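Local structure of glucose-1-phosphate thymidylyltransferase (Bacillus anthracis, 4ECM) at residues G53-P56 against M57-A61; E144-T147 against N148-E151; N224-L227 against K228-V231. The protein catalyses the transfer of a thymidylyl group from dTTP to glucose 1-phosphate, giving dTDP-glucose and pyrophosphate, a step of dTDP-L-rhamnose biosynthesis. One frame throughout, in Å; residues are numbered along the deposited sequence. Where two conformers were deposited one is given.

Contact 1. Residues G53-P56 against M57-A61; sequences GRYP and MIYHA
Pro56 and Tyr59 meet where an extended chain turns into a helix: the Tyr59 N–H bonds back to Pro56 O (N to O 3.0 Å, 148° at the hydrogen), with the nitrogen well above the carbonyl plane. The same two residues pack through their side chains. The proline ring lies over one face of the Tyr59 ring. Its CD sits 3.9 Å from the ring centroid and only 8° off the normal, a well-centred CH-pi contact. CG of Pro56 also touches the ring, on its CD1–CE1 side. Tyr59 CG is anti to its own carbonyl carbon (chi1 -86°), which swings the ring back over the proline. Tyr55 adds a second aromatic neighbour. Its CD1 comes within 3.8 Å of Tyr59 CD2, and the two tyrosine side chains cross at about a right angle. The imidazole of His60 comes back toward 53-56, its CD2 3.8 Å from Pro56 O. NE2 of His60 is hydrogen-bonded to Val52 O, which ties the first turn of the helix to strand 51-52, and Tyr55 OH takes the backbone N–H of Phe262. The side chain of Met57, at the helix start, is about 6 Å from the bound dTDP-glucose, so this junction lies near the active site. Pro40 and Ile41 of the second subunit cover Tyr55 and Pro56. The contact is buried at the junction of the short strand 55-56, which pairs antiparallel with 51-52, and helix 57-67; helix 82-89 packs on Pro56, Ile58 and Tyr59, strand 25-30 on Ile58, and strand 133-135 on Met57 and His60.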
loop_
_atom_site.group_PDB
_atom_site.type_symbol
_atom_site.label_atom_id
_atom_site.label_comp_id
_atom_site.label_asym_id
_atom_site.label_seq_id
_atom_site.Cartn_x
_atom_site.Cartn_y
_atom_site.Cartn_z
ATOM N N GLY A 53 -16.500 17.269 1.587
ATOM C CA GLY A 53 -16.777 17.838 2.897
ATOM C C GLY A 53 -15.661 17.333 3.795
ATOM O O GLY A 53 -14.496 17.275 3.383
ATOM N N ARG A 54 -16.012 16.946 5.019
ATOM C CA ARG A 54 -15.013 16.483 5.975
ATOM C C ARG A 54 -14.900 14.960 6.040
ATOM O O ARG A 54 -14.317 14.431 6.974
ATOM C CB ARG A 54 -15.243 17.111 7.375
ATOM C CG ARG A 54 -16.541 16.734 8.083
ATOM C CD ARG A 54 -16.799 17.561 9.393
ATOM N NE ARG A 54 -16.726 19.021 9.192
ATOM C CZ ARG A 54 -15.891 19.856 9.819
ATOM N NH1 ARG A 54 -15.066 19.424 10.772
ATOM N NH2 ARG A 54 -15.916 21.156 9.524
ATOM N N TYR A 55 -15.413 14.263 5.027
ATOM C CA TYR A 55 -15.329 12.818 4.970
ATOM C C TYR A 55 -14.903 12.375 3.579
ATOM O O TYR A 55 -15.079 13.111 2.605
ATOM C CB TYR A 55 -16.682 12.171 5.287
ATOM C CG TYR A 55 -17.252 12.606 6.610
ATOM C CD1 TYR A 55 -16.758 12.096 7.799
ATOM C CD2 TYR A 55 -18.260 13.548 6.673
ATOM C CE1 TYR A 55 -17.260 12.497 9.010
ATOM C CE2 TYR A 55 -18.769 13.948 7.874
ATOM C CZ TYR A 55 -18.269 13.418 9.048
ATOM O OH TYR A 55 -18.787 13.824 10.266
ATOM N N PRO A 56 -14.319 11.174 3.478
ATOM C CA PRO A 56 -14.052 10.589 2.174
ATOM C C PRO A 56 -15.383 10.380 1.478
ATOM O O PRO A 56 -16.362 10.051 2.135
ATOM C CB PRO A 56 -13.436 9.238 2.499
ATOM C CG PRO A 56 -13.036 9.298 3.876
ATOM C CD PRO A 56 -13.830 10.337 4.574
ATOM N N MET A 57 -15.413 10.563 0.171
ATOM C CA MET A 57 -16.637 10.464 -0.612
ATOM C C MET A 57 -17.499 9.243 -0.273
ATOM O O MET A 57 -18.706 9.363 -0.141
ATOM C CB MET A 57 -16.273 10.443 -2.098
ATOM C CG MET A 57 -17.445 10.391 -3.077
ATOM S SD MET A 57 -16.903 10.266 -4.811
ATOM C CE MET A 57 -15.770 11.679 -4.993
ATOM N N ILE A 58 -16.871 8.084 -0.111
ATOM C CA ILE A 58 -17.619 6.840 0.107
ATOM C C ILE A 58 -18.379 6.784 1.431
ATOM O O ILE A 58 -19.364 6.045 1.543
ATOM C CB ILE A 58 -16.709 5.593 -0.102
ATOM C CG1 ILE A 58 -17.552 4.332 -0.335
ATOM C CG2 ILE A 58 -15.706 5.432 1.025
ATOM C CD1 ILE A 58 -16.726 3.161 -0.784
ATOM N N TYR A 59 -17.947 7.564 2.427
ATOM C CA TYR A 59 -18.641 7.580 3.718
ATOM C C TYR A 59 -20.084 8.028 3.566
ATOM O O TYR A 59 -20.939 7.596 4.320
ATOM C CB TYR A 59 -17.965 8.512 4.728
ATOM C CG TYR A 59 -16.828 7.926 5.540
ATOM C CD1 TYR A 59 -16.019 6.916 5.039
ATOM C CD2 TYR A 59 -16.505 8.460 6.791
ATOM C CE1 TYR A 59 -14.954 6.411 5.783
ATOM C CE2 TYR A 59 -15.439 7.965 7.536
ATOM C CZ TYR A 59 -14.668 6.944 7.020
ATOM O OH TYR A 59 -13.627 6.444 7.753
ATOM N N HIS A 60 -20.344 8.906 2.610
ATOM C CA HIS A 60 -21.696 9.427 2.405
ATOM C C HIS A 60 -22.668 8.303 2.044
ATOM O O HIS A 60 -23.753 8.237 2.600
ATOM C CB HIS A 60 -21.718 10.542 1.350
ATOM C CG HIS A 60 -20.955 11.763 1.757
ATOM N ND1 HIS A 60 -21.561 12.872 2.304
ATOM C CD2 HIS A 60 -19.624 12.025 1.753
ATOM C CE1 HIS A 60 -20.641 13.779 2.590
ATOM N NE2 HIS A 60 -19.454 13.286 2.278
ATOM N N ALA A 61 -22.246 7.410 1.156
ATOM C CA ALA A 61 -23.081 6.299 0.721
ATOM C C ALA A 61 -23.331 5.327 1.872
ATOM O O ALA A 61 -24.459 4.826 2.061
ATOM C CB ALA A 61 -22.439 5.600 -0.459
#

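Contact 2. Residues E144-T147 against N148-E151; sequences EEFT and NQKE
Asn148, Phe146 and Gln149 carry this contact at the end of helix 140-147. The backbone N of Asn148 makes two weak bonds, to Glu144 O and to Glu145 O. CB of Asn148 lies 3.5 Å from Glu145 O, and the residue is exposed. Gln149 N–H bonds to Phe146 O (N to O 2.8 Å), and the glutamine side chain then turns back toward the phenyl ring. The amide of Gln149 stands almost perpendicular to that ring, the planes 89° apart. Its OE1 lies in the ring plane at the edge, 3.6 Å from Phe146 CD1. Gln149 CG is anti to the backbone N (chi1 -178°) and the chain stays extended, which carries the amide as far as the ring. The segment 148-151 is the loop that leads from the helix into strand 153-159, in the usual alternation of a Rossmann-like nucleotidyltransferase fold. Both ends of the Gln149 amide are held. OE1 is hydrogen-bonded to Thr233 OG1. NE2 of Gln149 donates to Glu151 O at 2.9 Å, nearly in the plane of its own amide, and also to Ala153 O. Phe146 is buried, and Arg125 meets its ring in a cation-pi contact.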
loop_
_atom_site.group_PDB
_atom_site.type_symbol
_atom_site.label_atom_id
_atom_site.label_comp_id
_atom_site.label_asym_id
_atom_site.label_seq_id
_atom_site.Cartn_x
_atom_site.Cartn_y
_atom_site.Cartn_z
ATOM N N GLU A 144 -39.011 2.508 2.021
ATOM C CA GLU A 144 -40.298 2.087 2.587
ATOM C C GLU A 144 -41.361 1.879 1.521
ATOM O O GLU A 144 -42.124 0.910 1.593
ATOM C CB GLU A 144 -40.801 3.102 3.616
ATOM C CG GLU A 144 -39.972 3.127 4.876
ATOM C CD GLU A 144 -40.370 4.248 5.831
ATOM O OE1 GLU A 144 -41.102 5.177 5.412
ATOM O OE2 GLU A 144 -39.930 4.188 6.997
ATOM N N GLU A 145 -41.442 2.791 0.554
ATOM C CA GLU A 145 -42.388 2.624 -0.549
ATOM C C GLU A 145 -42.053 1.398 -1.349
ATOM O O GLU A 145 -42.940 0.629 -1.707
ATOM C CB GLU A 145 -42.391 3.791 -1.525
ATOM C CG GLU A 145 -43.288 4.929 -1.178
ATOM C CD GLU A 145 -43.370 5.972 -2.306
ATOM O OE1 GLU A 145 -43.230 5.617 -3.502
ATOM O OE2 GLU A 145 -43.594 7.150 -1.978
ATOM N N PHE A 146 -40.776 1.244 -1.678
ATOM C CA PHE A 146 -40.348 0.095 -2.446
ATOM C C PHE A 146 -40.664 -1.232 -1.719
ATOM O O PHE A 146 -41.080 -2.185 -2.361
ATOM C CB PHE A 146 -38.877 0.204 -2.791
ATOM C CG PHE A 146 -38.390 -0.877 -3.709
ATOM C CD1 PHE A 146 -38.933 -1.018 -4.969
ATOM C CD2 PHE A 146 -37.352 -1.713 -3.333
ATOM C CE1 PHE A 146 -38.488 -2.010 -5.825
ATOM C CE2 PHE A 146 -36.888 -2.700 -4.189
ATOM C CZ PHE A 146 -37.458 -2.848 -5.442
ATOM N N THR A 147 -40.490 -1.259 -0.397
ATOM C CA THR A 147 -40.773 -2.454 0.405
ATOM C C THR A 147 -42.257 -2.819 0.323
ATOM O O THR A 147 -42.630 -3.971 0.521
ATOM C CB THR A 147 -40.324 -2.270 1.877
ATOM O OG1 THR A 147 -38.895 -2.121 1.928
ATOM C CG2 THR A 147 -40.724 -3.468 2.721
ATOM N N ASN A 148 -43.093 -1.830 0.013
ATOM C CA ASN A 148 -44.525 -2.031 -0.172
ATOM C C ASN A 148 -44.895 -2.278 -1.631
ATOM O O ASN A 148 -46.067 -2.402 -1.946
ATOM C CB ASN A 148 -45.313 -0.835 0.353
ATOM C CG ASN A 148 -45.473 -0.879 1.839
ATOM O OD1 ASN A 148 -45.942 -1.873 2.387
ATOM N ND2 ASN A 148 -45.098 0.197 2.507
ATOM N N GLN A 149 -43.895 -2.373 -2.507
ATOM C CA GLN A 149 -44.134 -2.580 -3.930
ATOM C C GLN A 149 -44.028 -4.078 -4.202
ATOM O O GLN A 149 -43.023 -4.689 -3.865
ATOM C CB GLN A 149 -43.117 -1.768 -4.735
ATOM C CG GLN A 149 -43.259 -1.845 -6.238
ATOM C CD GLN A 149 -42.226 -0.980 -6.932
ATOM O OE1 GLN A 149 -42.005 0.158 -6.535
ATOM N NE2 GLN A 149 -41.600 -1.511 -7.981
ATOM N N LYS A 150 -45.071 -4.657 -4.799
ATOM C CA LYS A 150 -45.149 -6.093 -5.023
ATOM C C LYS A 150 -43.879 -6.668 -5.622
ATOM O O LYS A 150 -43.363 -7.659 -5.131
ATOM C CB LYS A 150 -46.372 -6.478 -5.880
ATOM C CG LYS A 150 -46.487 -7.995 -6.073
ATOM C CD LYS A 150 -47.869 -8.447 -6.530
ATOM C CE LYS A 150 -48.256 -7.876 -7.884
ATOM N NZ LYS A 150 -49.538 -8.471 -8.373
ATOM N N GLU A 151 -43.398 -6.055 -6.691
ATOM C CA GLU A 151 -42.149 -6.465 -7.294
ATOM C C GLU A 151 -41.601 -5.350 -8.160
ATOM O O GLU A 151 -42.215 -4.305 -8.296
ATOM C CB GLU A 151 -42.355 -7.696 -8.169
ATOM C CG GLU A 151 -43.189 -7.417 -9.422
ATOM C CD GLU A 151 -43.188 -8.588 -10.390
ATOM O OE1 GLU A 151 -42.079 -9.079 -10.757
ATOM O OE2 GLU A 151 -44.300 -8.999 -10.793
#

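Contact 3. Residues N224-L227 against K228-V231; sequences NWYL and KRGV
Trp225 and Arg229 form the tightly packed side of this contact, one helical turn apart. Their side chains run side by side and point the same way. Arg229 CD rests on one face of the indole, 3.6 Å from Trp225 CE2, and makes a CH-pi contact with the five-membered ring. Further out, the guanidinium sits off-centre over the six-membered ring, with Arg229 CZ 4.8 Å from the centroid of that Trp225 ring. This is a cation-pi contact at 35° between the planes. A bend in the arginine chain (chi3 51°) brings its end alongside both rings, where NH2 of Arg229 comes 3.8 Å from Tyr226 CD1. NH1 is held by a salt bridge to Glu151, which should fix the guanidinium in place. Trp225 stacks on Tyr205, and Lys201 packs against both Trp225 and Arg229. Tyr226 is buried. Its ring takes Trp225 CZ3 over its centre and Val231 CG2 in plane at its edge, while its OH bonds to Asp199. The backbone closes helix 219-228 with a Schellman motif. Gly230 has positive phi, Val231 N bonds to Tyr226 O at 3.2 Å, and Gly230 N bonds to Leu227 O at 2.8 Å. The chain then leaves the helix for strand 232-236 of the main sheet. The side chain of Lys228 is the looser part. The backbone N of Lys228 is firmly bonded to Asn224 O (2.8 Å, 172°), and CG of Lys228 touches Asn224 O at 3.4 Å. Past CG the extended lysine chain leads away from 224-227. Lys228 and Gly230 are exposed.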
loop_
_atom_site.group_PDB
_atom_site.type_symbol
_atom_site.label_atom_id
_atom_site.label_comp_id
_atom_site.label_asym_id
_atom_site.label_seq_id
_atom_site.Cartn_x
_atom_site.Cartn_y
_atom_site.Cartn_z
ATOM N N ASN A 224 -34.845 0.043 -18.249
ATOM C CA ASN A 224 -35.834 -0.094 -19.324
ATOM C C ASN A 224 -36.485 -1.502 -19.356
ATOM O O ASN A 224 -37.656 -1.633 -19.708
ATOM C CB ASN A 224 -35.231 0.267 -20.698
ATOM C CG ASN A 224 -35.168 1.783 -20.946
ATOM O OD1 ASN A 224 -36.065 2.514 -20.543
ATOM N ND2 ASN A 224 -34.130 2.239 -21.653
ATOM N N TRP A 225 -35.728 -2.542 -18.992
ATOM C CA TRP A 225 -36.253 -3.919 -18.938
ATOM C C TRP A 225 -37.371 -3.973 -17.909
ATOM O O TRP A 225 -38.470 -4.454 -18.192
ATOM C CB TRP A 225 -35.128 -4.929 -18.613
ATOM C CG TRP A 225 -35.594 -6.344 -18.359
ATOM C CD1 TRP A 225 -36.064 -7.235 -19.286
ATOM C CD2 TRP A 225 -35.604 -7.041 -17.089
ATOM N NE1 TRP A 225 -36.385 -8.423 -18.675
ATOM C CE2 TRP A 225 -36.114 -8.337 -17.331
ATOM C CE3 TRP A 225 -35.239 -6.691 -15.771
ATOM C CZ2 TRP A 225 -36.265 -9.298 -16.303
ATOM C CZ3 TRP A 225 -35.394 -7.638 -14.755
ATOM C CH2 TRP A 225 -35.915 -8.926 -15.031
ATOM N N TYR A 226 -37.106 -3.462 -16.711
ATOM C CA TYR A 226 -38.150 -3.396 -15.683
ATOM C C TYR A 226 -39.335 -2.539 -16.136
ATOM O O TYR A 226 -40.483 -2.860 -15.840
ATOM C CB TYR A 226 -37.619 -2.805 -14.396
ATOM C CG TYR A 226 -36.867 -3.734 -13.468
ATOM C CD1 TYR A 226 -37.552 -4.636 -12.655
ATOM C CD2 TYR A 226 -35.493 -3.642 -13.324
ATOM C CE1 TYR A 226 -36.880 -5.447 -11.753
ATOM C CE2 TYR A 226 -34.804 -4.448 -12.419
ATOM C CZ TYR A 226 -35.501 -5.347 -11.637
ATOM O OH TYR A 226 -34.823 -6.137 -10.726
ATOM N N LEU A 227 -39.035 -1.440 -16.839
ATOM C CA LEU A 227 -40.058 -0.523 -17.343
ATOM C C LEU A 227 -41.003 -1.230 -18.326
ATOM O O LEU A 227 -42.214 -1.169 -18.158
ATOM C CB LEU A 227 -39.416 0.706 -17.992
ATOM C CG LEU A 227 -40.366 1.746 -18.596
ATOM C CD1 LEU A 227 -41.376 2.242 -17.553
ATOM C CD2 LEU A 227 -39.556 2.899 -19.176
ATOM N N LYS A 228 -40.447 -1.901 -19.331
ATOM C CA LYS A 228 -41.255 -2.653 -20.300
ATOM C C LYS A 228 -42.077 -3.735 -19.625
ATOM O O LYS A 228 -43.117 -4.119 -20.132
ATOM C CB LYS A 228 -40.393 -3.313 -21.371
ATOM C CG LYS A 228 -39.732 -2.346 -22.334
ATOM C CD LYS A 228 -39.113 -3.111 -23.497
ATOM C CE LYS A 228 -38.499 -2.172 -24.530
ATOM N NZ LYS A 228 -38.094 -2.920 -25.771
ATOM N N ARG A 229 -41.599 -4.252 -18.495
ATOM C CA ARG A 229 -42.366 -5.259 -17.774
ATOM C C ARG A 229 -43.480 -4.603 -16.943
ATOM O O ARG A 229 -44.298 -5.291 -16.352
ATOM C CB ARG A 229 -41.460 -6.141 -16.917
ATOM C CG ARG A 229 -40.547 -7.089 -17.729
ATOM C CD ARG A 229 -39.638 -7.965 -16.818
ATOM N NE ARG A 229 -40.434 -8.640 -15.784
ATOM C CZ ARG A 229 -40.258 -8.536 -14.461
ATOM N NH1 ARG A 229 -41.096 -9.174 -13.645
ATOM N NH2 ARG A 229 -39.251 -7.841 -13.940
ATOM N N GLY A 230 -43.515 -3.273 -16.910
ATOM C CA GLY A 230 -44.566 -2.558 -16.195
ATOM C C GLY A 230 -44.433 -2.581 -14.675
ATOM O O GLY A 230 -45.414 -2.328 -13.967
ATOM N N VAL A 231 -43.228 -2.856 -14.171
ATOM C CA VAL A 231 -43.011 -2.917 -12.717
ATOM C C VAL A 231 -41.940 -1.912 -12.196
ATOM O O VAL A 231 -41.423 -2.057 -11.078
ATOM C CB VAL A 231 -42.704 -4.363 -12.277
ATOM C CG1 VAL A 231 -43.946 -5.281 -12.594
ATOM C CG2 VAL A 231 -41.436 -4.884 -12.965
#

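In the fold
The three contacts follow one another along the chain, all within the nucleotidyl transferase domain. Contacts 2 and 3 are neighbours, with centres 15 Å apart. Besides the salt bridge (Glu151 OE1 to Arg229 NH1, 3.1 Å), Glu151 CG packs on Val231 CG1. Contacts 2 and 3 each lie where a helix, 140-147 or 219-228, gives way to a strand of the main sheet, and those strands, 153-159 and 232-236, pair in parallel. Together they join two helix ends to neighbouring strands on one side of the chain's centre. Contact 1 is 28 Å from contact 2 and 33 Å from contact 3, between centres. It lies across the chain's centre from contact 3, near the ligands and against a second subunit.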